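Local coordinates for protein thermophilic dibenzothiophene desulfurization enzyme C (Paenibacillus sp. A11-2, PDB 5XDC) that probably oxidises dibenzothiophene to its sulfoxide and then to its sulfone with reduced FMN and dioxygen, as a tetrameric flavin monooxygenase of the DszC family, at residues 48-52 against 53-57; 353-356 against 357-361. All coordinates share one frame; numbering follows the deposited sequence.

Contact 1 (48-52 against 53-57); sequences AIRRS and GLLTL
Ser52 OG is held by two hydrogen bonds, one given and one received. It gives a bond of 2.7 Å to Ile49 O and takes a nearly straight one from the backbone: Leu54 N lies 3.1 Å from Ser52 OG, with an N-H...O angle of 170°. The first torsion of Ser52 (chi1 79°) sets the hydroxyl between its own N and carbonyl carbon, from where it reaches back to Ile49 O and forward to Leu54 N. Ser52 N also bonds to Ile49 O, from the same face of the carbonyl plane. With an alanine in place of Ser52, Ile49 O would probably lose its hydroxyl donor and Leu54 N its acceptor, leaving the turn less firmly fixed. Gly53 N adds only a weak bond to Arg50 O, 3.4 Å.

Beyond the turn, Leu55 packs back on the helix. Leu55 CD2 meets Ile49 CG2 at 3.7 Å, the two side chains crossing at about a right angle. The other methyl, Leu55 CD1, lies 3.9 Å from Arg50 CG. Arg50 itself runs on extended to salt bridges with Asp166, Asp164 and Asp47. Ile49 and Leu54 both touch Phe91 of helix 85-104. Gly53 has positive phi (83°), where a side chain would jam against Ser52 O. Helix 43-52 is thus left through a glycine, a common exit at a helix C-terminus, here in the N-terminal domain of the acyl-CoA dehydrogenase fold.

Contact 2 (353-356 against 357-361); sequences IELT and SRLYE
Glu354 lies alongside Arg358, one turn further on, and Glu354 CG covers one face of the Arg358 guanidinium, 3.6 Å above the plane and offset toward the rim. Both side chains point the same way. The carboxylate and guanidinium are stacked, their planes 27° apart. Glu354 OE1 comes within 3.2 Å of Arg358 NH1, a salt bridge of charges alone, because the oxygen sits well out of the guanidinium plane and no N-H points at it. Arg358 reaches this place with CG anti to its carbonyl carbon (chi1 -72°) and the chain extended to NE, which brings the group back over Glu354. The backbone bond from Arg358 N to Glu354 O is 2.8 Å.

The next i to i+4 pair along the helix is apolar. Leu355 and Leu359 also lie side by side, and Leu355 CD2 meets Leu359 CD1 at 3.3 Å, tighter than usual; Leu359 was modelled in two conformers, so this closeness is doubtful. Leu359 N bonds to Leu355 O at 3.0 Å. Helices 247-276 and 293-324 of the C-terminal acyl-CoA dehydrogenase domain pack on these leucines, through Ala266 and Phe302 on Leu355 and Leu267 and Ile298 on Leu359.

After this pair the helix kinks. Tyr360 N makes only a weak bond, 3.4 Å, to Ser357 O. The ring of Tyr360 has Ser357 O at its edge, in plane, and meets Phe375 edge-to-face. Ser357 OG bonds to Trp379, and Ser357 O to Arg383, both of the second subunit. The chemistry is therefore divided: leucines face the chain's own helices, while Ser357 bonds across the subunit interface. The Glu354-Arg358 stack probably rests on charge attraction and flat overlap, with a weak, long ion pair from Arg358 to Glu354 of the second subunit besides.

In the fold
Contact 1 comes first along the chain and closes long before contact 2 opens. Their centres are 33 Å apart, their nearest atoms about 21 Å, and they do not touch. Contact 1 joins the end of helix 43-52 to the loop before helix 70-83, in the N-terminal domain. Contact 2 lies within the long helix 331-363 of the helical C-terminal domain. Each is near residues that bind FMN in another structure of this protein, the flavin being absent from this chain: Leu55 is about 9 Å from Tyr93, and Tyr360 about 8 Å from Ala365, between side chains. Contact 1 meets no other chain, whereas contact 2 also belongs to a subunit interface of the tetramer.

Contact 1 (48-52 against 53-57)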
# COMPACT_ATOMS: atom_id res chain seq x y z
N ALA B 48 -22.26 7.44 34.44
CA ALA B 48 -21.58 6.20 34.84
C ALA B 48 -20.08 6.42 34.97
O ALA B 48 -19.44 5.89 35.89
CB ALA B 48 -21.87 5.09 33.84
N ILE B 49 -19.49 7.20 34.07
CA ILE B 49 -18.07 7.53 34.19
C ILE B 49 -17.83 8.34 35.46
O ILE B 49 -16.83 8.14 36.16
CB ILE B 49 -17.58 8.25 32.92
CG1 ILE B 49 -17.60 7.27 31.74
CG2 ILE B 49 -16.19 8.83 33.14
CD1 ILE B 49 -17.28 7.92 30.40
N ARG B 50 -18.73 9.28 35.76
CA ARG B 50 -18.61 10.07 36.98
C ARG B 50 -18.60 9.17 38.21
O ARG B 50 -17.75 9.33 39.09
CB ARG B 50 -19.76 11.07 37.07
CG ARG B 50 -19.61 12.31 36.20
CD ARG B 50 -20.70 13.34 36.54
NE ARG B 50 -20.51 14.59 35.81
CZ ARG B 50 -21.07 14.88 34.62
NH1 ARG B 50 -21.86 14.01 34.00
NH2 ARG B 50 -20.82 16.04 34.04
N ARG B 51 -19.53 8.22 38.29
CA ARG B 51 -19.63 7.33 39.45
C ARG B 51 -18.43 6.41 39.58
O ARG B 51 -18.13 5.95 40.69
CB ARG B 51 -20.91 6.50 39.38
CG ARG B 51 -22.20 7.29 39.50
CD ARG B 51 -23.41 6.39 39.66
NE ARG B 51 -23.59 5.44 38.57
CZ ARG B 51 -24.28 5.68 37.46
NH1 ARG B 51 -24.84 6.86 37.26
NH2 ARG B 51 -24.40 4.74 36.54
N SER B 52 -17.72 6.15 38.48
CA SER B 52 -16.63 5.18 38.47
C SER B 52 -15.39 5.68 39.19
O SER B 52 -14.56 4.86 39.60
CB SER B 52 -16.27 4.84 37.03
OG SER B 52 -15.46 5.86 36.48
N GLY B 53 -15.25 7.00 39.36
CA GLY B 53 -14.04 7.57 39.91
C GLY B 53 -12.91 7.79 38.92
O GLY B 53 -11.96 8.52 39.24
N LEU B 54 -12.98 7.23 37.71
CA LEU B 54 -11.83 7.29 36.81
C LEU B 54 -11.51 8.71 36.32
O LEU B 54 -10.38 8.95 35.90
CB LEU B 54 -12.05 6.36 35.61
CG LEU B 54 -12.18 4.87 35.93
CD1 LEU B 54 -12.28 4.08 34.62
CD2 LEU B 54 -11.02 4.37 36.78
N LEU B 55 -12.45 9.65 36.38
CA LEU B 55 -12.10 11.02 35.99
C LEU B 55 -11.02 11.60 36.90
O LEU B 55 -10.36 12.57 36.52
CB LEU B 55 -13.34 11.92 36.00
CG LEU B 55 -14.47 11.54 35.03
CD1 LEU B 55 -15.80 12.26 35.34
CD2 LEU B 55 -14.07 11.83 33.58
N THR B 56 -10.82 11.02 38.09
CA THR B 56 -9.81 11.48 39.03
C THR B 56 -8.51 10.69 38.91
O THR B 56 -7.67 10.77 39.82
CB THR B 56 -10.34 11.39 40.46
OG1 THR B 56 -10.40 10.03 40.89
CG2 THR B 56 -11.74 11.99 40.58
N LEU B 57 -8.31 9.94 37.82
CA LEU B 57 -7.14 9.06 37.70
C LEU B 57 -5.83 9.77 37.99
O LEU B 57 -4.94 9.19 38.62
CB LEU B 57 -7.09 8.42 36.30
CG LEU B 57 -7.85 7.10 36.16
CD1 LEU B 57 -8.09 6.73 34.70
CD2 LEU B 57 -7.08 5.98 36.86

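Contact 2 (353-356 against 357-361)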
# COMPACT_ATOMS: atom_id res chain seq x y z
N ILE B 353 -7.69 3.53 9.60
CA ILE B 353 -8.44 3.91 8.40
C ILE B 353 -8.47 2.75 7.40
O ILE B 353 -9.51 2.49 6.78
CB ILE B 353 -7.84 5.19 7.79
CG1 ILE B 353 -8.07 6.40 8.71
CG2 ILE B 353 -8.42 5.48 6.40
CD1 ILE B 353 -9.53 6.72 9.03
N GLU B 354 -7.36 2.02 7.25
CA GLU B 354 -7.33 0.86 6.35
C GLU B 354 -8.19 -0.27 6.88
O GLU B 354 -9.01 -0.85 6.15
CB GLU B 354 -5.88 0.37 6.17
CG GLU B 354 -5.01 1.31 5.41
CD GLU B 354 -3.59 0.79 5.23
OE1 GLU B 354 -3.29 -0.33 5.71
OE2 GLU B 354 -2.77 1.49 4.59
N LEU B 355 -8.03 -0.60 8.16
CA LEU B 355 -8.66 -1.76 8.76
C LEU B 355 -10.19 -1.64 8.79
O LEU B 355 -10.91 -2.61 8.48
CB LEU B 355 -8.08 -1.92 10.16
CG LEU B 355 -8.54 -2.90 11.21
CD1 LEU B 355 -7.40 -3.00 12.25
CD2 LEU B 355 -9.84 -2.45 11.85
N THR B 356 -10.70 -0.48 9.17
CA THR B 356 -12.14 -0.35 9.34
C THR B 356 -12.88 -0.44 8.01
O THR B 356 -14.07 -0.77 8.01
CB THR B 356 -12.49 0.96 10.05
OG1 THR B 356 -11.94 2.08 9.36
CG2 THR B 356 -11.98 0.94 11.48
N SER B 357 -12.18 -0.20 6.91
CA SER B 357 -12.75 -0.33 5.57
C SER B 357 -12.51 -1.72 5.00
O SER B 357 -13.44 -2.37 4.51
CB SER B 357 -12.15 0.73 4.64
OG SER B 357 -12.60 0.53 3.32
N ARG B 358 -11.27 -2.22 5.09
CA ARG B 358 -10.92 -3.45 4.40
C ARG B 358 -11.45 -4.70 5.09
O ARG B 358 -11.55 -5.74 4.44
CB ARG B 358 -9.40 -3.55 4.26
CG ARG B 358 -8.85 -2.56 3.23
CD ARG B 358 -7.33 -2.58 3.23
NE ARG B 358 -6.77 -1.45 2.49
CZ ARG B 358 -5.49 -1.11 2.50
NH1 ARG B 358 -4.62 -1.80 3.22
NH2 ARG B 358 -5.08 -0.06 1.78
N LEU B 359 -11.78 -4.64 6.38
CA LEU B 359 -12.30 -5.83 7.04
C LEU B 359 -13.61 -6.31 6.42
O LEU B 359 -13.94 -7.49 6.55
CB LEU B 359 -12.49 -5.57 8.54
CG LEU B 359 -11.21 -5.69 9.38
CD1 LEU B 359 -11.44 -5.19 10.80
CD2 LEU B 359 -10.73 -7.12 9.39
N TYR B 360 -14.34 -5.44 5.72
CA TYR B 360 -15.53 -5.91 5.01
C TYR B 360 -15.16 -7.02 4.03
O TYR B 360 -15.95 -7.95 3.80
CB TYR B 360 -16.22 -4.77 4.26
CG TYR B 360 -17.17 -3.94 5.11
CD1 TYR B 360 -18.49 -4.34 5.29
CD2 TYR B 360 -16.75 -2.76 5.72
CE1 TYR B 360 -19.36 -3.59 6.06
CE2 TYR B 360 -17.63 -2.01 6.49
CZ TYR B 360 -18.93 -2.43 6.66
OH TYR B 360 -19.80 -1.70 7.43
N GLU B 361 -13.98 -6.92 3.42
CA GLU B 361 -13.56 -7.91 2.44
C GLU B 361 -13.44 -9.29 3.07
O GLU B 361 -13.68 -10.31 2.41
CB GLU B 361 -12.23 -7.47 1.83
CG GLU B 361 -11.78 -8.26 0.62
CD GLU B 361 -10.55 -7.66 -0.05
OE1 GLU B 361 -9.55 -8.39 -0.18
OE2 GLU B 361 -10.59 -6.48 -0.47